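Long-range contact in putative yopH targeting protein (Yersinia pestis, PDB 4GF3), which probably acts as the dedicated secretion chaperone of the effector YopH, binding it before export by the type III secretion system: residues A[43-57]-A[83-97]. Sequence-based numbering, arbitrary orientation.
Sequences INEKELVAFMRAGIL and LDKDDHWLLWSQLNI
Strands 47-56 and 88-96 pair antiparallel, their axes 4.5 Å apart at closest approach. Leu-48 with Leu-95, Ala-50 with Ser-93 and Met-52 with Leu-91 are the hydrogen-bonded pairs, each closed by two N-H...O bonds. Non-hydrogen-bonded pairs alternate with them, such as Phe-51 with Trp-92. The register slips by one between Arg-53 and Ile-56, a beta bulge. Beyond it, Leu-57 N still reaches Asp-87 O at 2.7 Å.

The imidazole of His-88 lies beside the bulge, between Arg-53 and Ile-56. Its ND1 donates to Ala-54 O at 2.8 Å, a bent bond of 146°. The guanidinium of Arg-53 lies flat on one ring face, planes 6° apart and centres 3.6 Å apart. On the opposite face sit the backbone N of Ile-56 and, in a CH-pi contact, its CB. Arg-53 CG is anti to the backbone N (chi1 -176°), and the chain runs extended to NE, which donates to Asp-84 OD2 at 3.0 Å in a salt bridge. That bond helps fix the turn of the guanidinium over the ring. Asp-84 OD1 accepts from Asp-86 N, which makes an Asx turn, and also from His-88 N, the two donors coming from opposite faces of the carboxylate.

At the other end, Gln-94 NE2 donates to Glu-47 OE2 at 3.0 Å, from above the carboxylate plane. Ile-43 CD1 packs against the same amide.

Met-52, Ala-54 and Leu-91 face helix 102-118. Val-49, Phe-51 and Leu-90 line the other side of the sheet and pack on apolar side chains of another protein chain. These two inner strands belong to the antiparallel sheet, backed by helices, of the CesT-type type III secretion chaperone fold.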
loop_
_atom_site.group_PDB
_atom_site.type_symbol
_atom_site.label_atom_id
_atom_site.label_comp_id
_atom_site.label_asym_id
_atom_site.label_seq_id
_atom_site.Cartn_x
_atom_site.Cartn_y
_atom_site.Cartn_z
ATOM N N ILE A 43 -8.910 0.644 8.473
ATOM C CA ILE A 43 -9.786 1.769 8.193
ATOM C C ILE A 43 -11.156 1.697 8.790
ATOM O O ILE A 43 -11.816 2.734 8.947
ATOM C CB ILE A 43 -9.875 2.053 6.727
ATOM C CG1 ILE A 43 -10.461 0.875 5.931
ATOM C CG2 ILE A 43 -8.532 2.451 6.211
ATOM C CD1 ILE A 43 -11.084 1.461 4.723
ATOM N N ASN A 44 -11.569 0.478 9.130
ATOM C CA ASN A 44 -12.771 0.201 9.831
ATOM C C ASN A 44 -12.548 -1.146 10.478
ATOM O O ASN A 44 -11.439 -1.715 10.406
ATOM C CB ASN A 44 -14.012 0.303 8.932
ATOM C CG ASN A 44 -14.013 -0.687 7.786
ATOM O OD1 ASN A 44 -13.425 -1.781 7.894
ATOM N ND2 ASN A 44 -14.615 -0.277 6.637
ATOM N N GLU A 45 -13.552 -1.633 11.175
ATOM C CA GLU A 45 -13.475 -2.902 11.870
ATOM C C GLU A 45 -12.987 -4.084 10.975
ATOM O O GLU A 45 -12.299 -4.961 11.486
ATOM C CB GLU A 45 -14.868 -3.265 12.420
ATOM C CG GLU A 45 -14.949 -4.525 13.288
ATOM C CD GLU A 45 -16.350 -5.138 13.331
ATOM O OE1 GLU A 45 -17.288 -4.521 12.729
ATOM O OE2 GLU A 45 -16.517 -6.251 13.960
ATOM N N LYS A 46 -13.402 -4.126 9.712
ATOM C CA LYS A 46 -13.206 -5.297 8.819
ATOM C C LYS A 46 -12.146 -5.149 7.712
ATOM O O LYS A 46 -11.755 -6.142 7.075
ATOM C CB LYS A 46 -14.527 -5.620 8.127
ATOM C CG LYS A 46 -15.584 -6.141 9.053
ATOM C CD LYS A 46 -15.426 -7.610 9.397
ATOM C CE LYS A 46 -16.228 -8.017 10.638
ATOM N NZ LYS A 46 -15.650 -9.230 11.282
ATOM N N GLU A 47 -11.644 -3.929 7.510
ATOM C CA GLU A 47 -10.890 -3.603 6.305
ATOM C C GLU A 47 -9.621 -2.862 6.607
ATOM O O GLU A 47 -9.534 -2.081 7.576
ATOM C CB GLU A 47 -11.714 -2.815 5.318
ATOM C CG GLU A 47 -12.957 -3.520 4.848
ATOM C CD GLU A 47 -13.778 -2.585 3.942
ATOM O OE1 GLU A 47 -14.633 -1.827 4.416
ATOM O OE2 GLU A 47 -13.526 -2.544 2.765
ATOM N N LEU A 48 -8.632 -3.078 5.769
ATOM C CA LEU A 48 -7.444 -2.262 5.806
ATOM C C LEU A 48 -7.167 -1.651 4.459
ATOM O O LEU A 48 -7.753 -2.018 3.439
ATOM C CB LEU A 48 -6.203 -3.021 6.292
ATOM C CG LEU A 48 -5.529 -3.949 5.213
ATOM C CD1 LEU A 48 -4.044 -4.142 5.520
ATOM C CD2 LEU A 48 -6.221 -5.291 5.089
ATOM N N VAL A 49 -6.261 -0.696 4.472
ATOM C CA VAL A 49 -5.736 -0.142 3.221
ATOM C C VAL A 49 -4.249 -0.197 3.171
ATOM O O VAL A 49 -3.558 -0.158 4.207
ATOM C CB VAL A 49 -6.125 1.318 2.980
ATOM C CG1 VAL A 49 -7.629 1.444 2.734
ATOM C CG2 VAL A 49 -5.667 2.184 4.176
ATOM N N ALA A 50 -3.757 -0.289 1.936
ATOM C CA ALA A 50 -2.372 -0.148 1.598
ATOM C C ALA A 50 -2.301 0.947 0.549
ATOM O O ALA A 50 -3.116 1.010 -0.407
ATOM C CB ALA A 50 -1.822 -1.442 1.054
ATOM N N PHE A 51 -1.421 1.891 0.767
ATOM C CA PHE A 51 -1.401 3.087 -0.118
ATOM C C PHE A 51 -0.058 3.774 -0.160
ATOM O O PHE A 51 0.753 3.654 0.792
ATOM C CB PHE A 51 -2.533 4.093 0.248
ATOM C CG PHE A 51 -2.347 4.795 1.548
ATOM C CD1 PHE A 51 -1.710 6.055 1.604
ATOM C CD2 PHE A 51 -2.789 4.222 2.724
ATOM C CE1 PHE A 51 -1.538 6.701 2.796
ATOM C CE2 PHE A 51 -2.661 4.903 3.917
ATOM C CZ PHE A 51 -2.040 6.142 3.953
ATOM N N MET A 52 0.167 4.516 -1.244
ATOM C CA MET A 52 1.415 5.254 -1.448
ATOM C C MET A 52 1.161 6.542 -2.245
ATOM O O MET A 52 0.249 6.610 -3.123
ATOM C CB MET A 52 2.468 4.373 -2.122
ATOM C CG MET A 52 2.212 3.963 -3.539
ATOM S SD MET A 52 3.654 3.148 -4.214
ATOM C CE MET A 52 4.781 4.499 -4.534
ATOM N N ARG A 53 1.962 7.554 -1.949
ATOM C CA ARG A 53 2.030 8.740 -2.790
ATOM C C ARG A 53 3.062 8.466 -3.874
ATOM O O ARG A 53 4.215 8.085 -3.609
ATOM C CB ARG A 53 2.380 10.000 -1.990
ATOM C CG ARG A 53 2.375 11.342 -2.783
ATOM C CD ARG A 53 2.301 12.526 -1.808
ATOM N NE ARG A 53 2.346 13.881 -2.408
ATOM C CZ ARG A 53 3.463 14.568 -2.641
ATOM N NH1 ARG A 53 4.649 14.016 -2.393
ATOM N NH2 ARG A 53 3.413 15.807 -3.161
ATOM N N ALA A 54 2.645 8.671 -5.108
ATOM C CA ALA A 54 3.539 8.586 -6.229
ATOM C C ALA A 54 3.830 10.006 -6.808
ATOM O O ALA A 54 3.666 11.041 -6.100
ATOM C CB ALA A 54 2.941 7.630 -7.252
ATOM N N GLY A 55 4.181 10.073 -8.094
ATOM C CA GLY A 55 4.642 11.333 -8.722
ATOM C C GLY A 55 3.518 12.221 -9.203
ATOM O O GLY A 55 2.326 11.853 -9.147
ATOM N N ILE A 56 3.883 13.416 -9.617
ATOM C CA ILE A 56 2.924 14.390 -10.126
ATOM C C ILE A 56 2.271 13.891 -11.428
ATOM O O ILE A 56 2.904 13.191 -12.219
ATOM C CB ILE A 56 3.570 15.779 -10.308
ATOM C CG1 ILE A 56 2.461 16.816 -10.490
ATOM C CG2 ILE A 56 4.560 15.795 -11.476
ATOM C CD1 ILE A 56 2.878 18.247 -10.337
ATOM N N LEU A 57 1.001 14.242 -11.670
ATOM C CA LEU A 57 0.398 13.830 -12.924
ATOM C C LEU A 57 1.129 14.379 -14.112
ATOM O O LEU A 57 1.534 15.532 -14.122
ATOM C CB LEU A 57 -1.091 14.175 -13.006
ATOM C CG LEU A 57 -1.536 15.571 -13.324
ATOM C CD1 LEU A 57 -1.682 15.803 -14.830
ATOM C CD2 LEU A 57 -2.848 15.847 -12.616
ATOM N N LEU A 83 -6.120 11.632 -6.863
ATOM C CA LEU A 83 -5.159 12.726 -6.872
ATOM C C LEU A 83 -5.236 13.497 -5.595
ATOM O O LEU A 83 -6.329 13.878 -5.112
ATOM C CB LEU A 83 -5.410 13.708 -8.024
ATOM C CG LEU A 83 -5.200 13.163 -9.423
ATOM C CD1 LEU A 83 -5.785 14.166 -10.388
ATOM C CD2 LEU A 83 -3.735 12.950 -9.736
ATOM N N ASP A 84 -4.072 13.820 -5.100
ATOM C CA ASP A 84 -3.984 14.751 -4.016
ATOM C C ASP A 84 -4.012 16.196 -4.444
ATOM O O ASP A 84 -4.148 16.551 -5.634
ATOM C CB ASP A 84 -2.830 14.386 -3.100
ATOM C CG ASP A 84 -1.487 14.911 -3.578
ATOM O OD1 ASP A 84 -1.370 15.702 -4.542
ATOM O OD2 ASP A 84 -0.535 14.422 -3.001
ATOM N N LYS A 85 -3.952 17.085 -3.468
ATOM C CA LYS A 85 -4.242 18.495 -3.741
ATOM C C LYS A 85 -3.180 19.156 -4.613
ATOM O O LYS A 85 -3.362 20.297 -5.112
ATOM C CB LYS A 85 -4.352 19.270 -2.436
ATOM C CG LYS A 85 -3.067 19.311 -1.653
ATOM C CD LYS A 85 -3.141 20.381 -0.571
ATOM C CE LYS A 85 -2.318 19.936 0.632
ATOM N NZ LYS A 85 -2.815 20.604 1.866
ATOM N N ASP A 86 -2.063 18.438 -4.757
ATOM C CA ASP A 86 -0.967 18.908 -5.549
ATOM C C ASP A 86 -0.760 18.131 -6.859
ATOM O O ASP A 86 0.268 18.236 -7.502
ATOM C CB ASP A 86 0.238 18.933 -4.645
ATOM C CG ASP A 86 0.074 20.014 -3.543
ATOM O OD1 ASP A 86 -0.433 21.125 -3.889
ATOM O OD2 ASP A 86 0.414 19.733 -2.360
ATOM N N ASP A 87 -1.790 17.407 -7.250
ATOM C CA ASP A 87 -1.824 16.692 -8.506
ATOM C C ASP A 87 -0.836 15.486 -8.471
ATOM O O ASP A 87 -0.472 14.977 -9.534
ATOM C CB ASP A 87 -1.527 17.619 -9.697
ATOM C CG ASP A 87 -2.568 18.749 -9.857
ATOM O OD1 ASP A 87 -3.639 18.705 -9.201
ATOM O OD2 ASP A 87 -2.337 19.650 -10.665
ATOM N N HIS A 88 -0.410 15.074 -7.279
ATOM C CA HIS A 88 0.260 13.769 -7.145
ATOM C C HIS A 88 -0.734 12.659 -7.065
ATOM O O HIS A 88 -1.777 12.726 -6.378
ATOM C CB HIS A 88 1.191 13.657 -5.949
ATOM C CG HIS A 88 2.462 14.420 -6.117
ATOM N ND1 HIS A 88 3.709 13.870 -5.903
ATOM C CD2 HIS A 88 2.667 15.694 -6.497
ATOM C CE1 HIS A 88 4.628 14.794 -6.106
ATOM N NE2 HIS A 88 4.022 15.907 -6.497
ATOM N N TRP A 89 -0.357 11.585 -7.725
ATOM C CA TRP A 89 -1.104 10.362 -7.655
ATOM C C TRP A 89 -0.997 9.758 -6.266
ATOM O O TRP A 89 0.085 9.708 -5.665
ATOM C CB TRP A 89 -0.603 9.369 -8.682
ATOM C CG TRP A 89 -0.950 9.781 -10.078
ATOM C CD1 TRP A 89 -0.098 10.176 -11.098
ATOM C CD2 TRP A 89 -2.260 9.775 -10.633
ATOM N NE1 TRP A 89 -0.814 10.409 -12.240
ATOM C CE2 TRP A 89 -2.141 10.165 -11.985
ATOM C CE3 TRP A 89 -3.506 9.450 -10.125
ATOM C CZ2 TRP A 89 -3.258 10.281 -12.830
ATOM C CZ3 TRP A 89 -4.626 9.583 -10.970
ATOM C CH2 TRP A 89 -4.472 9.964 -12.304
ATOM N N LEU A 90 -2.135 9.306 -5.785
ATOM C CA LEU A 90 -2.218 8.555 -4.544
ATOM C C LEU A 90 -2.826 7.204 -4.919
ATOM O O LEU A 90 -4.011 7.122 -5.287
ATOM C CB LEU A 90 -3.116 9.283 -3.553
ATOM C CG LEU A 90 -2.999 8.876 -2.063
ATOM C CD1 LEU A 90 -3.683 9.928 -1.214
ATOM C CD2 LEU A 90 -3.563 7.494 -1.762
ATOM N N LEU A 91 -2.016 6.155 -4.785
ATOM C CA LEU A 91 -2.328 4.808 -5.268
ATOM C C LEU A 91 -2.718 3.973 -4.063
ATOM O O LEU A 91 -2.073 4.057 -2.973
ATOM C CB LEU A 91 -1.125 4.219 -5.968
ATOM C CG LEU A 91 -0.461 5.043 -7.071
ATOM C CD1 LEU A 91 0.709 4.257 -7.631
ATOM C CD2 LEU A 91 -1.493 5.420 -8.104
ATOM N N TRP A 92 -3.792 3.192 -4.175
ATOM C CA TRP A 92 -4.325 2.596 -2.997
ATOM C C TRP A 92 -5.119 1.313 -3.307
ATOM O O TRP A 92 -5.607 1.050 -4.433
ATOM C CB TRP A 92 -5.192 3.566 -2.163
ATOM C CG TRP A 92 -6.437 4.056 -2.882
ATOM C CD1 TRP A 92 -6.548 5.217 -3.609
ATOM C CD2 TRP A 92 -7.765 3.478 -2.855
ATOM N NE1 TRP A 92 -7.846 5.419 -3.990
ATOM C CE2 TRP A 92 -8.597 4.327 -3.635
ATOM C CE3 TRP A 92 -8.317 2.276 -2.321
ATOM C CZ2 TRP A 92 -9.957 4.052 -3.839
ATOM C CZ3 TRP A 92 -9.642 1.988 -2.557
ATOM C CH2 TRP A 92 -10.452 2.889 -3.288
ATOM N N SER A 93 -5.146 0.457 -2.315
ATOM C CA SER A 93 -6.002 -0.746 -2.388
ATOM C C SER A 93 -6.662 -0.940 -1.027
ATOM O O SER A 93 -6.059 -0.672 0.047
ATOM C CB SER A 93 -5.236 -2.034 -2.778
ATOM O OG SER A 93 -6.156 -3.090 -3.034
ATOM N N GLN A 94 -7.911 -1.395 -1.073
ATOM C CA GLN A 94 -8.733 -1.592 0.111
ATOM C C GLN A 94 -9.153 -3.056 0.187
ATOM O O GLN A 94 -9.663 -3.573 -0.768
ATOM C CB GLN A 94 -9.956 -0.637 0.080
ATOM C CG GLN A 94 -10.823 -0.707 1.342
ATOM C CD GLN A 94 -11.794 0.498 1.448
ATOM O OE1 GLN A 94 -11.513 1.628 0.977
ATOM N NE2 GLN A 94 -12.899 0.266 2.109
ATOM N N LEU A 95 -8.889 -3.691 1.309
ATOM C CA LEU A 95 -8.971 -5.126 1.480
ATOM C C LEU A 95 -9.648 -5.514 2.813
ATOM O O LEU A 95 -9.487 -4.889 3.845
ATOM C CB LEU A 95 -7.560 -5.735 1.492
ATOM C CG LEU A 95 -6.688 -5.443 0.254
ATOM C CD1 LEU A 95 -5.531 -4.523 0.614
ATOM C CD2 LEU A 95 -6.236 -6.746 -0.398
ATOM N N ASN A 96 -10.288 -6.659 2.780
ATOM C CA ASN A 96 -10.827 -7.270 3.905
ATOM C C ASN A 96 -9.747 -8.000 4.673
ATOM O O ASN A 96 -9.057 -8.876 4.135
ATOM C CB ASN A 96 -11.926 -8.246 3.459
ATOM C CG ASN A 96 -12.582 -8.918 4.585
ATOM O OD1 ASN A 96 -12.082 -9.915 5.110
ATOM N ND2 ASN A 96 -13.820 -8.427 4.940
ATOM N N ILE A 97 -9.661 -7.692 5.967
ATOM C CA ILE A 97 -8.603 -8.239 6.847
ATOM C C ILE A 97 -8.668 -9.753 6.882
ATOM O O ILE A 97 -7.648 -10.448 6.795
ATOM C CB ILE A 97 -8.721 -7.667 8.272
ATOM C CG1 ILE A 97 -8.332 -6.173 8.274
ATOM C CG2 ILE A 97 -7.827 -8.426 9.284
ATOM C CD1 ILE A 97 -8.835 -5.419 9.467
HETATM O O HOH W 1 -12.195 -8.719 7.983
#